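Local structure of FAD-binding PCMH-type domain-containing protein (Gibberella zeae, 6YJO) at residues A33-C38 against P69-L74; V289-R294 against I321-K326; S349-A354 against S408-R413; A364-D369 against L438-D443. The protein is a flavoprotein carrying covalently bound FAD and probably works as an oxidoreductase that oxidises oligosaccharides. One frame throughout, in Å; residues are numbered along the deposited sequence.

Interaction 1: A33-C38 against P69-L74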
loop_
_atom_site.group_PDB
_atom_site.type_symbol
_atom_site.label_atom_id
_atom_site.label_comp_id
_atom_site.label_asym_id
_atom_site.label_seq_id
_atom_site.Cartn_x
_atom_site.Cartn_y
_atom_site.Cartn_z
ATOM N N ALA A 33 16.966 13.776 -24.991
ATOM C CA ALA A 33 16.892 13.327 -26.377
ATOM C C ALA A 33 17.897 12.231 -26.700
ATOM O O ALA A 33 17.663 11.442 -27.623
ATOM C CB ALA A 33 17.098 14.502 -27.336
ATOM N N ALA A 34 19.015 12.182 -25.972
ATOM C CA ALA A 34 19.882 11.011 -26.019
ATOM C C ALA A 34 19.083 9.751 -25.724
ATOM O O ALA A 34 19.121 8.782 -26.488
ATOM C CB ALA A 34 21.034 11.172 -25.024
ATOM N N LEU A 35 18.344 9.759 -24.611
ATOM C CA LEU A 35 17.387 8.707 -24.286
ATOM C C LEU A 35 16.366 8.529 -25.399
ATOM O O LEU A 35 16.432 7.558 -26.158
ATOM C CB LEU A 35 16.665 9.028 -22.975
ATOM C CG LEU A 35 17.208 8.427 -21.679
ATOM C CD1 LEU A 35 16.601 9.117 -20.467
ATOM C CD2 LEU A 35 16.922 6.937 -21.643
ATOM N N ASN A 36 15.422 9.467 -25.497
ATOM C CA ASN A 36 14.288 9.393 -26.417
ATOM C C ASN A 36 14.672 8.795 -27.765
ATOM O O ASN A 36 13.869 8.094 -28.390
ATOM C CB ASN A 36 13.673 10.782 -26.618
ATOM C CG ASN A 36 12.317 10.925 -25.946
ATOM O OD1 ASN A 36 11.954 10.135 -25.071
ATOM N ND2 ASN A 36 11.560 11.938 -26.354
ATOM N N ALA A 37 15.891 9.072 -28.228
ATOM C CA ALA A 37 16.362 8.472 -29.472
ATOM C C ALA A 37 16.589 6.976 -29.303
ATOM O O ALA A 37 16.088 6.169 -30.094
ATOM C CB ALA A 37 17.638 9.166 -29.938
ATOM N N CYS A 38 17.343 6.586 -28.270
ATOM C CA CYS A 38 17.538 5.170 -27.975
ATOM C C CYS A 38 16.203 4.438 -27.921
ATOM O O CYS A 38 16.040 3.374 -28.530
ATOM C CB CYS A 38 18.291 5.009 -26.652
ATOM S SG CYS A 38 18.713 3.292 -26.202
ATOM N N PRO A 69 10.821 13.661 -15.206
ATOM C CA PRO A 69 11.628 12.679 -15.941
ATOM C C PRO A 69 12.620 13.236 -16.951
ATOM O O PRO A 69 12.445 14.336 -17.483
ATOM C CB PRO A 69 10.551 11.849 -16.662
ATOM C CG PRO A 69 9.211 12.190 -15.941
ATOM C CD PRO A 69 9.574 13.033 -14.754
ATOM N N ALA A 70 13.675 12.460 -17.214
ATOM C CA ALA A 70 14.483 12.666 -18.410
ATOM C C ALA A 70 13.745 12.158 -19.642
ATOM O O ALA A 70 13.750 12.817 -20.686
ATOM C CB ALA A 70 15.834 11.968 -18.249
ATOM N N ALA A 71 13.096 11.000 -19.524
ATOM C CA ALA A 71 12.127 10.539 -20.509
ATOM C C ALA A 71 11.069 9.701 -19.804
ATOM O O ALA A 71 11.280 9.198 -18.697
ATOM C CB ALA A 71 12.783 9.725 -21.631
ATOM N N ILE A 72 9.913 9.584 -20.453
ATOM C CA ILE A 72 8.847 8.675 -20.048
ATOM C C ILE A 72 8.682 7.640 -21.151
ATOM O O ILE A 72 8.468 7.996 -22.316
ATOM C CB ILE A 72 7.517 9.408 -19.808
ATOM C CG1 ILE A 72 7.622 10.413 -18.660
ATOM C CG2 ILE A 72 6.420 8.395 -19.518
ATOM C CD1 ILE A 72 6.472 11.400 -18.641
ATOM N N ALA A 73 8.788 6.365 -20.788
ATOM C CA ALA A 73 8.392 5.279 -21.673
ATOM C C ALA A 73 6.960 4.870 -21.356
ATOM O O ALA A 73 6.496 4.993 -20.219
ATOM C CB ALA A 73 9.327 4.077 -21.528
ATOM N N LEU A 74 6.254 4.407 -22.382
ATOM C CA LEU A 74 4.876 3.936 -22.261
ATOM C C LEU A 74 4.783 2.573 -22.937
ATOM O O LEU A 74 4.197 2.435 -24.018
ATOM C CB LEU A 74 3.901 4.942 -22.873
ATOM C CG LEU A 74 2.413 4.595 -22.768
ATOM C CD1 LEU A 74 2.006 4.362 -21.317
ATOM C CD2 LEU A 74 1.558 5.688 -23.389
#
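A70 opens the contact with its methyl group: A70 CB lies 3.7 Å from L35 CD1, the terminal branch of a leucine that leaves helix 32-41 in the direction of the strand. With CD1 anti to CA (chi2 166°), the leucine chain is extended and its end is carried outward over A70. The carbonyl of A70 has turned to another neighbour, making a weak hydrogen bond with R49. A71 comes next and bears the greater share of the second segment's burial. Its methyl group points at the helix between two consecutive residues, with A71 CB 4.0 Å from L35 CD1 and 3.6 Å from N36 OD1. The leucine stem also comes near, L35 CB lying 4.2 Å from A71 CB. The backbones are closest at the same place, where N36 CA and A71 CA are 6.4 Å apart, a spacing consistent with the small alanine side chain. The amide of N36 swings its oxygen inward although its CB leaves the helix alongside the strand, and the model gives OD1, buried here against a methyl group, no polar partner. The helix packs on one face of strand 71-73, which belongs to the FAD-binding domain as an outermost strand of a three-stranded parallel sheet, hydrogen-bonded on to strand 116-119; the disulfide C38-C87 ties the helix to helix 78-90. Past A71 the contact fades. I72 sends its side chain away from the helix, to W54 and E57 of helix 52-57, while the backbone of A73 continues the sheet by bonding to V117 and V119.

Interaction 2: V289-R294 against I321-K326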
loop_
_atom_site.group_PDB
_atom_site.type_symbol
_atom_site.label_atom_id
_atom_site.label_comp_id
_atom_site.label_asym_id
_atom_site.label_seq_id
_atom_site.Cartn_x
_atom_site.Cartn_y
_atom_site.Cartn_z
ATOM N N VAL A 289 -15.909 -4.496 7.572
ATOM C CA VAL A 289 -16.646 -5.442 6.741
ATOM C C VAL A 289 -16.660 -6.798 7.434
ATOM O O VAL A 289 -15.616 -7.288 7.875
ATOM C CB VAL A 289 -16.034 -5.581 5.333
ATOM C CG1 VAL A 289 -16.752 -6.688 4.562
ATOM C CG2 VAL A 289 -16.098 -4.259 4.574
ATOM N N TYR A 290 -17.841 -7.405 7.522
ATOM C CA TYR A 290 -18.007 -8.758 8.039
ATOM C C TYR A 290 -18.537 -9.637 6.916
ATOM O O TYR A 290 -19.638 -9.402 6.405
ATOM C CB TYR A 290 -18.964 -8.781 9.234
ATOM C CG TYR A 290 -19.107 -10.144 9.874
ATOM C CD1 TYR A 290 -18.195 -10.581 10.827
ATOM C CD2 TYR A 290 -20.156 -10.995 9.530
ATOM C CE1 TYR A 290 -18.319 -11.827 11.414
ATOM C CE2 TYR A 290 -20.289 -12.243 10.116
ATOM C CZ TYR A 290 -19.370 -12.653 11.057
ATOM O OH TYR A 290 -19.492 -13.894 11.643
ATOM N N TYR A 291 -17.751 -10.634 6.522
ATOM C CA TYR A 291 -18.162 -11.568 5.475
ATOM C C TYR A 291 -19.093 -12.596 6.106
ATOM O O TYR A 291 -18.684 -13.670 6.554
ATOM C CB TYR A 291 -16.942 -12.193 4.811
ATOM C CG TYR A 291 -16.076 -11.138 4.162
ATOM C CD1 TYR A 291 -16.497 -10.488 3.007
ATOM C CD2 TYR A 291 -14.861 -10.760 4.720
ATOM C CE1 TYR A 291 -15.727 -9.509 2.419
ATOM C CE2 TYR A 291 -14.083 -9.780 4.136
ATOM C CZ TYR A 291 -14.520 -9.158 2.985
ATOM O OH TYR A 291 -13.750 -8.177 2.396
ATOM N N GLY A 292 -20.371 -12.240 6.131
ATOM C CA GLY A 292 -21.374 -13.032 6.809
ATOM C C GLY A 292 -22.657 -12.234 6.930
ATOM O O GLY A 292 -22.799 -11.160 6.338
ATOM N N THR A 293 -23.584 -12.774 7.717
ATOM C CA THR A 293 -24.899 -12.167 7.856
ATOM C C THR A 293 -24.880 -11.059 8.907
ATOM O O THR A 293 -23.992 -10.985 9.761
ATOM C CB THR A 293 -25.943 -13.220 8.234
ATOM O OG1 THR A 293 -25.712 -13.671 9.573
ATOM C CG2 THR A 293 -25.872 -14.409 7.283
ATOM N N ARG A 294 -25.885 -10.181 8.832
ATOM C CA ARG A 294 -26.000 -9.110 9.816
ATOM C C ARG A 294 -26.090 -9.675 11.228
ATOM O O ARG A 294 -25.371 -9.233 12.134
ATOM C CB ARG A 294 -27.220 -8.237 9.511
ATOM C CG ARG A 294 -27.583 -7.244 10.625
ATOM C CD ARG A 294 -26.423 -6.302 10.952
ATOM N NE ARG A 294 -26.670 -5.517 12.160
ATOM C CZ ARG A 294 -27.364 -4.383 12.195
ATOM N NH1 ARG A 294 -27.897 -3.884 11.088
ATOM N NH2 ARG A 294 -27.528 -3.745 13.346
ATOM N N ILE A 321 -18.943 -6.907 -4.931
ATOM C CA ILE A 321 -18.686 -5.694 -5.698
ATOM C C ILE A 321 -19.409 -4.511 -5.073
ATOM O O ILE A 321 -18.973 -3.364 -5.210
ATOM C CB ILE A 321 -19.093 -5.906 -7.170
ATOM C CG1 ILE A 321 -18.196 -6.970 -7.819
ATOM C CG2 ILE A 321 -19.015 -4.598 -7.948
ATOM C CD1 ILE A 321 -16.731 -6.545 -7.984
ATOM N N GLN A 322 -20.512 -4.766 -4.369
ATOM C CA GLN A 322 -21.209 -3.687 -3.680
ATOM C C GLN A 322 -20.357 -3.129 -2.547
ATOM O O GLN A 322 -20.265 -1.909 -2.371
ATOM C CB GLN A 322 -22.555 -4.192 -3.160
ATOM C CG GLN A 322 -23.631 -3.136 -3.062
ATOM C CD GLN A 322 -25.027 -3.735 -3.017
ATOM O OE1 GLN A 322 -25.192 -4.942 -2.837
ATOM N NE2 GLN A 322 -26.039 -2.893 -3.191
ATOM N N MET A 323 -19.713 -4.009 -1.776
ATOM C CA MET A 323 -18.880 -3.549 -0.670
ATOM C C MET A 323 -17.671 -2.768 -1.174
ATOM O O MET A 323 -17.276 -1.767 -0.564
ATOM C CB MET A 323 -18.436 -4.742 0.177
ATOM C CG MET A 323 -17.418 -4.411 1.270
ATOM S SD MET A 323 -15.697 -4.330 0.695
ATOM C CE MET A 323 -15.503 -5.928 -0.104
ATOM N N LEU A 324 -17.062 -3.215 -2.277
ATOM C CA LEU A 324 -15.930 -2.484 -2.835
ATOM C C LEU A 324 -16.347 -1.105 -3.327
ATOM O O LEU A 324 -15.558 -0.156 -3.256
ATOM C CB LEU A 324 -15.295 -3.288 -3.972
ATOM C CG LEU A 324 -14.641 -4.618 -3.576
ATOM C CD1 LEU A 324 -14.138 -5.362 -4.808
ATOM C CD2 LEU A 324 -13.513 -4.401 -2.577
ATOM N N ASN A 325 -17.582 -0.971 -3.823
ATOM C CA ASN A 325 -18.070 0.339 -4.242
ATOM C C ASN A 325 -18.390 1.233 -3.049
ATOM O O ASN A 325 -18.186 2.449 -3.119
ATOM C CB ASN A 325 -19.306 0.186 -5.126
ATOM C CG ASN A 325 -18.955 0.015 -6.592
ATOM O OD1 ASN A 325 -18.357 0.901 -7.204
ATOM N ND2 ASN A 325 -19.347 -1.117 -7.170
ATOM N N LYS A 326 -18.881 0.660 -1.949
ATOM C CA LYS A 326 -19.238 1.485 -0.798
ATOM C C LYS A 326 -18.009 2.106 -0.155
ATOM O O LYS A 326 -18.104 3.180 0.451
ATOM C CB LYS A 326 -20.005 0.659 0.235
ATOM C CG LYS A 326 -20.348 1.436 1.505
ATOM C CD LYS A 326 -21.645 0.940 2.150
ATOM C CE LYS A 326 -21.992 1.743 3.401
ATOM N NZ LYS A 326 -20.941 1.637 4.455
#
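M323 meets V289 and Y291 with successive atoms of one bent chain. Its CB leaves helix 320-326 in the direction of the strand, and CG stands anti to the backbone N (chi1 173°), which extends the stem into the interface. CG is the first atom to touch: M323 CG lies 3.6 Å from V289 CG2, while the second valine branch, V289 CG1, is 4.1 Å from the same M323 CG. At chi2 (-82°) the chain turns, and M323 SD passes V289 CG2 at 3.9 Å. A further bend at chi3 (-54°) brings the methyl group to the tyrosine, where M323 CE is 3.8 Å from Y291 OH. CE sits at the ring edge, near the ring plane, rather than over a face; the nearest ring carbon, Y291 CE1, is 4.4 Å from M323 CE. The methionine crosses both partners at about a right angle. Within the first segment, V289 CG1 lies 3.6 Å above the Y291 ring plane, offset toward the rim, so valine and tyrosine form one joined apolar surface. The phenol oxygen is not left without a polar partner, because Y291 OH is hydrogen-bonded to F178 O. Y291 is also the centre of an inverse gamma turn, which diverts the chain as it leaves strand 283-290 toward T293, the N-cap of helix 294-308. The whole is a sheet-to-helix contact at a strand end of the seven-stranded antiparallel sheet, in the neighbourhood of the flavin site: the M323 side chain is about 7 Å from that of the FAD-binding residue S161 and about 11 Å from FAD itself.

Interaction 3: S349-A354 against S408-R413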
loop_
_atom_site.group_PDB
_atom_site.type_symbol
_atom_site.label_atom_id
_atom_site.label_comp_id
_atom_site.label_asym_id
_atom_site.label_seq_id
_atom_site.Cartn_x
_atom_site.Cartn_y
_atom_site.Cartn_z
ATOM N N SER A 349 2.714 6.487 8.891
ATOM C CA SER A 349 2.109 5.249 9.357
ATOM C C SER A 349 2.806 4.762 10.620
ATOM O O SER A 349 3.834 5.297 11.045
ATOM C CB SER A 349 2.175 4.154 8.283
ATOM O OG SER A 349 3.518 3.906 7.906
ATOM N N LEU A 350 2.217 3.728 11.218
ATOM C CA LEU A 350 2.848 2.967 12.286
ATOM C C LEU A 350 2.378 1.524 12.182
ATOM O O LEU A 350 1.258 1.253 11.742
ATOM C CB LEU A 350 2.520 3.523 13.678
ATOM C CG LEU A 350 3.248 4.793 14.118
ATOM C CD1 LEU A 350 2.714 5.246 15.471
ATOM C CD2 LEU A 350 4.753 4.559 14.186
ATOM N N MET A 351 3.250 0.602 12.578
ATOM C CA MET A 351 2.956 -0.829 12.631
ATOM C C MET A 351 3.278 -1.291 14.051
ATOM O O MET A 351 4.315 -1.905 14.305
ATOM C CB MET A 351 3.764 -1.604 11.569
ATOM C CG MET A 351 3.412 -1.242 10.134
ATOM S SD MET A 351 2.745 -2.631 9.191
ATOM C CE MET A 351 1.265 -2.998 10.129
ATOM N N THR A 352 2.374 -0.990 14.979
ATOM C CA THR A 352 2.614 -1.198 16.400
ATOM C C THR A 352 2.117 -2.563 16.859
ATOM O O THR A 352 1.298 -3.215 16.209
ATOM C CB THR A 352 1.922 -0.121 17.246
ATOM O OG1 THR A 352 0.500 -0.253 17.127
ATOM C CG2 THR A 352 2.337 1.265 16.809
ATOM N N LYS A 353 2.641 -2.985 18.005
ATOM C CA LYS A 353 2.003 -3.985 18.838
ATOM C C LYS A 353 0.968 -3.314 19.738
ATOM O O LYS A 353 0.799 -2.093 19.730
ATOM C CB LYS A 353 3.052 -4.720 19.672
ATOM C CG LYS A 353 4.071 -5.484 18.844
ATOM C CD LYS A 353 5.236 -5.972 19.694
ATOM C CE LYS A 353 6.156 -6.894 18.908
ATOM N NZ LYS A 353 5.579 -8.255 18.722
ATOM N N ALA A 354 0.254 -4.132 20.504
ATOM C CA ALA A 354 -0.654 -3.642 21.532
ATOM C C ALA A 354 -0.011 -2.541 22.365
ATOM O O ALA A 354 1.011 -2.760 23.023
ATOM C CB ALA A 354 -1.069 -4.808 22.432
ATOM N N SER A 408 8.645 -14.349 2.553
ATOM C CA SER A 408 8.359 -12.938 2.347
ATOM C C SER A 408 9.243 -12.082 3.242
ATOM O O SER A 408 9.450 -12.400 4.419
ATOM C CB SER A 408 6.881 -12.629 2.622
ATOM O OG SER A 408 6.613 -11.255 2.430
ATOM N N ALA A 409 9.744 -10.983 2.672
ATOM C CA ALA A 409 10.564 -10.046 3.428
ATOM C C ALA A 409 9.737 -9.145 4.336
ATOM O O ALA A 409 10.302 -8.525 5.240
ATOM C CB ALA A 409 11.397 -9.194 2.474
ATOM N N PHE A 410 8.428 -9.046 4.111
ATOM C CA PHE A 410 7.557 -8.214 4.930
ATOM C C PHE A 410 7.724 -8.574 6.407
ATOM O O PHE A 410 7.535 -9.745 6.777
ATOM C CB PHE A 410 6.099 -8.394 4.513
ATOM C CG PHE A 410 5.137 -7.504 5.258
ATOM C CD1 PHE A 410 4.918 -6.197 4.844
ATOM C CD2 PHE A 410 4.445 -7.974 6.364
ATOM C CE1 PHE A 410 4.038 -5.378 5.518
ATOM C CE2 PHE A 410 3.558 -7.155 7.043
ATOM C CZ PHE A 410 3.356 -5.855 6.617
ATOM N N PRO A 411 8.058 -7.615 7.272
ATOM C CA PRO A 411 8.513 -7.962 8.623
ATOM C C PRO A 411 7.470 -7.828 9.727
ATOM O O PRO A 411 7.750 -8.197 10.873
ATOM C CB PRO A 411 9.645 -6.957 8.845
ATOM C CG PRO A 411 9.125 -5.713 8.157
ATOM C CD PRO A 411 8.289 -6.189 6.975
ATOM N N HIS A 412 6.276 -7.317 9.418
ATOM C CA HIS A 412 5.357 -6.831 10.439
ATOM C C HIS A 412 4.212 -7.797 10.741
ATOM O O HIS A 412 3.207 -7.384 11.331
ATOM C CB HIS A 412 4.802 -5.465 10.029
ATOM C CG HIS A 412 5.858 -4.433 9.781
ATOM N ND1 HIS A 412 6.805 -4.093 10.725
ATOM C CD2 HIS A 412 6.116 -3.664 8.697
ATOM C CE1 HIS A 412 7.600 -3.161 10.232
ATOM N NE2 HIS A 412 7.205 -2.883 9.003
ATOM N N ARG A 413 4.342 -9.073 10.372
ATOM C CA ARG A 413 3.282 -10.022 10.700
ATOM C C ARG A 413 3.086 -10.165 12.203
ATOM O O ARG A 413 2.017 -10.609 12.638
ATOM C CB ARG A 413 3.574 -11.384 10.069
ATOM C CG ARG A 413 3.488 -11.362 8.558
ATOM C CD ARG A 413 3.763 -12.712 7.931
ATOM N NE ARG A 413 4.080 -12.546 6.516
ATOM C CZ ARG A 413 3.197 -12.179 5.595
ATOM N NH1 ARG A 413 1.938 -11.946 5.940
ATOM N NH2 ARG A 413 3.571 -12.046 4.331
#
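M351 and H412 form the tight part of this contact, which sets strand 346-352, an outermost strand of the seven-stranded antiparallel sheet, against the loop leading into strand 417-423. The methionine stem lies over the imidazole as a CH-pi contact: M351 CB is 4.0 Å from the centroid of the H412 ring and 15° off its normal. The opposite face of the ring is taken by P411 CG, 3.5 Å above the H412 plane and over its centre, so the imidazole is sandwiched between a proline and a methionine. Weak hydrogen bonds link H412 NE2 with M456 O and Y474 O, and H412 ND1 with K415 NZ, and probably help to fix the ring's rotation.

The looser part is the aromatic F410. Here the methionine sulfur makes a Met-aromatic contact, but a distant one: M351 SD is 5.4 Å from the F410 ring centroid, with F410 CZ 4.2 Å away from M351 SD as the nearest atom, and the approach is oblique. Toward the strand's exit, partly exposed K353 holds D414 only by a long, weak ion pair. The M351 side chain is about 4 Å from that of the FAD-binding residue Y457, which places the packing beside the flavin pocket. The bend at chi2 (-118°) turns the sulfur back toward the histidine stem, with M351 SD 3.6 Å from H412 CB.

Interaction 4: A364-D369 against L438-D443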
loop_
_atom_site.group_PDB
_atom_site.type_symbol
_atom_site.label_atom_id
_atom_site.label_comp_id
_atom_site.label_asym_id
_atom_site.label_seq_id
_atom_site.Cartn_x
_atom_site.Cartn_y
_atom_site.Cartn_z
ATOM N N ALA A 364 -3.859 10.005 23.250
ATOM C CA ALA A 364 -5.145 10.683 23.377
ATOM C C ALA A 364 -4.994 12.065 24.000
ATOM O O ALA A 364 -5.817 12.947 23.742
ATOM C CB ALA A 364 -6.107 9.825 24.204
ATOM N N ARG A 365 -3.964 12.269 24.828
ATOM C CA ARG A 365 -3.684 13.598 25.368
ATOM C C ARG A 365 -3.185 14.529 24.271
ATOM O O ARG A 365 -3.590 15.693 24.200
ATOM C CB ARG A 365 -2.652 13.498 26.497
ATOM C CG ARG A 365 -2.345 14.804 27.229
ATOM C CD ARG A 365 -1.574 14.517 28.517
ATOM N NE ARG A 365 -1.459 15.676 29.398
ATOM C CZ ARG A 365 -1.084 15.611 30.674
ATOM N NH1 ARG A 365 -0.792 14.441 31.232
ATOM N NH2 ARG A 365 -1.004 16.719 31.400
ATOM N N THR A 366 -2.307 14.021 23.407
ATOM C CA THR A 366 -1.734 14.823 22.334
ATOM C C THR A 366 -2.759 15.110 21.240
ATOM O O THR A 366 -2.731 16.184 20.634
ATOM C CB THR A 366 -0.516 14.089 21.768
ATOM O OG1 THR A 366 0.138 13.376 22.828
ATOM C CG2 THR A 366 0.472 15.064 21.149
ATOM N N LEU A 367 -3.680 14.176 20.995
ATOM C CA LEU A 367 -4.683 14.346 19.948
ATOM C C LEU A 367 -5.798 15.281 20.396
ATOM O O LEU A 367 -6.143 16.231 19.687
ATOM C CB LEU A 367 -5.259 12.986 19.559
ATOM C CG LEU A 367 -6.035 12.927 18.245
ATOM C CD1 LEU A 367 -5.080 13.029 17.061
ATOM C CD2 LEU A 367 -6.869 11.655 18.179
ATOM N N PHE A 368 -6.375 15.027 21.573
ATOM C CA PHE A 368 -7.435 15.898 22.068
ATOM C C PHE A 368 -6.886 17.260 22.461
ATOM O O PHE A 368 -7.624 18.253 22.447
ATOM C CB PHE A 368 -8.162 15.233 23.239
ATOM C CG PHE A 368 -9.249 14.292 22.803
ATOM C CD1 PHE A 368 -10.548 14.743 22.646
ATOM C CD2 PHE A 368 -8.965 12.965 22.524
ATOM C CE1 PHE A 368 -11.549 13.886 22.233
ATOM C CE2 PHE A 368 -9.963 12.103 22.108
ATOM C CZ PHE A 368 -11.256 12.565 21.963
ATOM N N ASP A 369 -5.599 17.331 22.801
ATOM C CA ASP A 369 -4.930 18.623 22.901
ATOM C C ASP A 369 -5.098 19.409 21.607
ATOM O O ASP A 369 -5.482 20.584 21.617
ATOM C CB ASP A 369 -3.449 18.414 23.218
ATOM C CG ASP A 369 -2.865 19.541 24.036
ATOM O OD1 ASP A 369 -3.015 19.512 25.277
ATOM O OD2 ASP A 369 -2.249 20.451 23.440
ATOM N N LEU A 438 1.546 15.655 12.240
ATOM C CA LEU A 438 1.493 14.204 12.082
ATOM C C LEU A 438 2.629 13.520 12.836
ATOM O O LEU A 438 2.434 12.449 13.423
ATOM C CB LEU A 438 1.527 13.821 10.600
ATOM C CG LEU A 438 0.280 14.101 9.748
ATOM C CD1 LEU A 438 0.307 13.255 8.482
ATOM C CD2 LEU A 438 -1.012 13.861 10.521
ATOM N N LYS A 439 3.823 14.118 12.832
ATOM C CA LYS A 439 4.932 13.541 13.585
ATOM C C LYS A 439 4.672 13.611 15.085
ATOM O O LYS A 439 4.991 12.669 15.821
ATOM C CB LYS A 439 6.237 14.259 13.234
ATOM C CG LYS A 439 7.483 13.664 13.893
ATOM C CD LYS A 439 8.759 14.281 13.324
ATOM C CE LYS A 439 10.008 13.808 14.057
ATOM N NZ LYS A 439 10.542 14.840 14.993
ATOM N N ARG A 440 4.099 14.720 15.558
ATOM C CA ARG A 440 3.747 14.827 16.970
ATOM C C ARG A 440 2.750 13.745 17.369
ATOM O O ARG A 440 2.839 13.185 18.468
ATOM C CB ARG A 440 3.192 16.224 17.260
ATOM C CG ARG A 440 2.493 16.364 18.602
ATOM C CD ARG A 440 2.247 17.826 18.959
ATOM N NE ARG A 440 1.758 18.600 17.818
ATOM C CZ ARG A 440 2.315 19.716 17.349
ATOM N NH1 ARG A 440 3.394 20.240 17.921
ATOM N NH2 ARG A 440 1.777 20.324 16.301
ATOM N N PHE A 441 1.795 13.433 16.491
ATOM C CA PHE A 441 0.879 12.330 16.764
ATOM C C PHE A 441 1.623 11.000 16.781
ATOM O O PHE A 441 1.487 10.210 17.723
ATOM C CB PHE A 441 -0.239 12.292 15.718
ATOM C CG PHE A 441 -1.186 13.461 15.777
ATOM C CD1 PHE A 441 -1.281 14.256 16.909
ATOM C CD2 PHE A 441 -1.995 13.755 14.691
ATOM C CE1 PHE A 441 -2.159 15.322 16.952
ATOM C CE2 PHE A 441 -2.872 14.817 14.730
ATOM C CZ PHE A 441 -2.954 15.603 15.863
ATOM N N ARG A 442 2.409 10.734 15.736
ATOM C CA ARG A 442 3.115 9.460 15.638
ATOM C C ARG A 442 4.050 9.248 16.824
ATOM O O ARG A 442 4.093 8.154 17.402
ATOM C CB ARG A 442 3.878 9.397 14.310
ATOM C CG ARG A 442 5.044 8.419 14.276
ATOM C CD ARG A 442 5.522 8.161 12.847
ATOM N NE ARG A 442 6.939 8.477 12.668
ATOM C CZ ARG A 442 7.408 9.610 12.148
ATOM N NH1 ARG A 442 6.582 10.567 11.737
ATOM N NH2 ARG A 442 8.718 9.788 12.034
ATOM N N ASP A 443 4.799 10.281 17.214
ATOM C CA ASP A 443 5.742 10.125 18.319
ATOM C C ASP A 443 5.022 9.874 19.639
ATOM O O ASP A 443 5.503 9.099 20.473
ATOM C CB ASP A 443 6.631 11.360 18.430
ATOM C CG ASP A 443 7.529 11.537 17.226
ATOM O OD1 ASP A 443 7.815 10.528 16.547
ATOM O OD2 ASP A 443 7.949 12.681 16.957
#
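Behind the touching residues R440 and F441, the shortest sound polar bond is one of their own helix, D443 N to K439 O at 2.8 Å, a regular backbone bond of the helix that carries both. T366 faces them with both its branches divided by role. Its hydroxyl, OG1, is hydrogen-bonded to S362 O one turn back, whereas CG2 projects across to the aliphatic part of the arginine: T366 CG2 is 3.5 Å from R440 CG and 3.9 Å from R440 CD. Across this contact the arginine offers its methylene chain, at the more exposed margin. The two helices run antiparallel, with segment axes 9.3 Å apart at closest approach and 155° between their directions, and lie side by side upon the seven-stranded antiparallel sheet, consistent with the substrate domain of berberine-bridge-like oxidases, where helices cover an antiparallel sheet. Nearer the sheet, L367 meets F441. CG of the leucine, anti to its backbone N, is sent toward the ring, and chi2 (73°) sets the CD1 methyl group above the phenyl face; L367 CD1 lies 3.6 Å from the F441 ring centroid and 13° off its normal, a nearly axial CH-pi contact. At the ring's edge, near its plane, T366 O stands 3.8 Å from F441 CE1. W380 approaches F441 as an edge-to-face ring pair, and I382 of the same strand, 380-386, touches both L367 and F441 from the sheet below them.

The touching residues of interactions 2 and 3 are all buried and those of interaction 1 mostly so, N36 being partly exposed, whereas interaction 4 grades from a buried leucine-phenyl pair to an exposed arginine. Interactions 2, 3 and 4 relate to the seven-stranded antiparallel sheet: one at the end of strand 283-290, one at the edge strand 346-352, and one in the helix layer. Interactions 3 and 4 touch, L350 CD1 lying 3.8 Å from R442 O. Interaction 1 belongs to the three-stranded parallel sheet, about 25 Å from the others by nearest atoms. Its packing uses small alanines; methionine chains fill interactions 2 and 3 near the flavin, and CH-pi contacts occur in interactions 3 and 4.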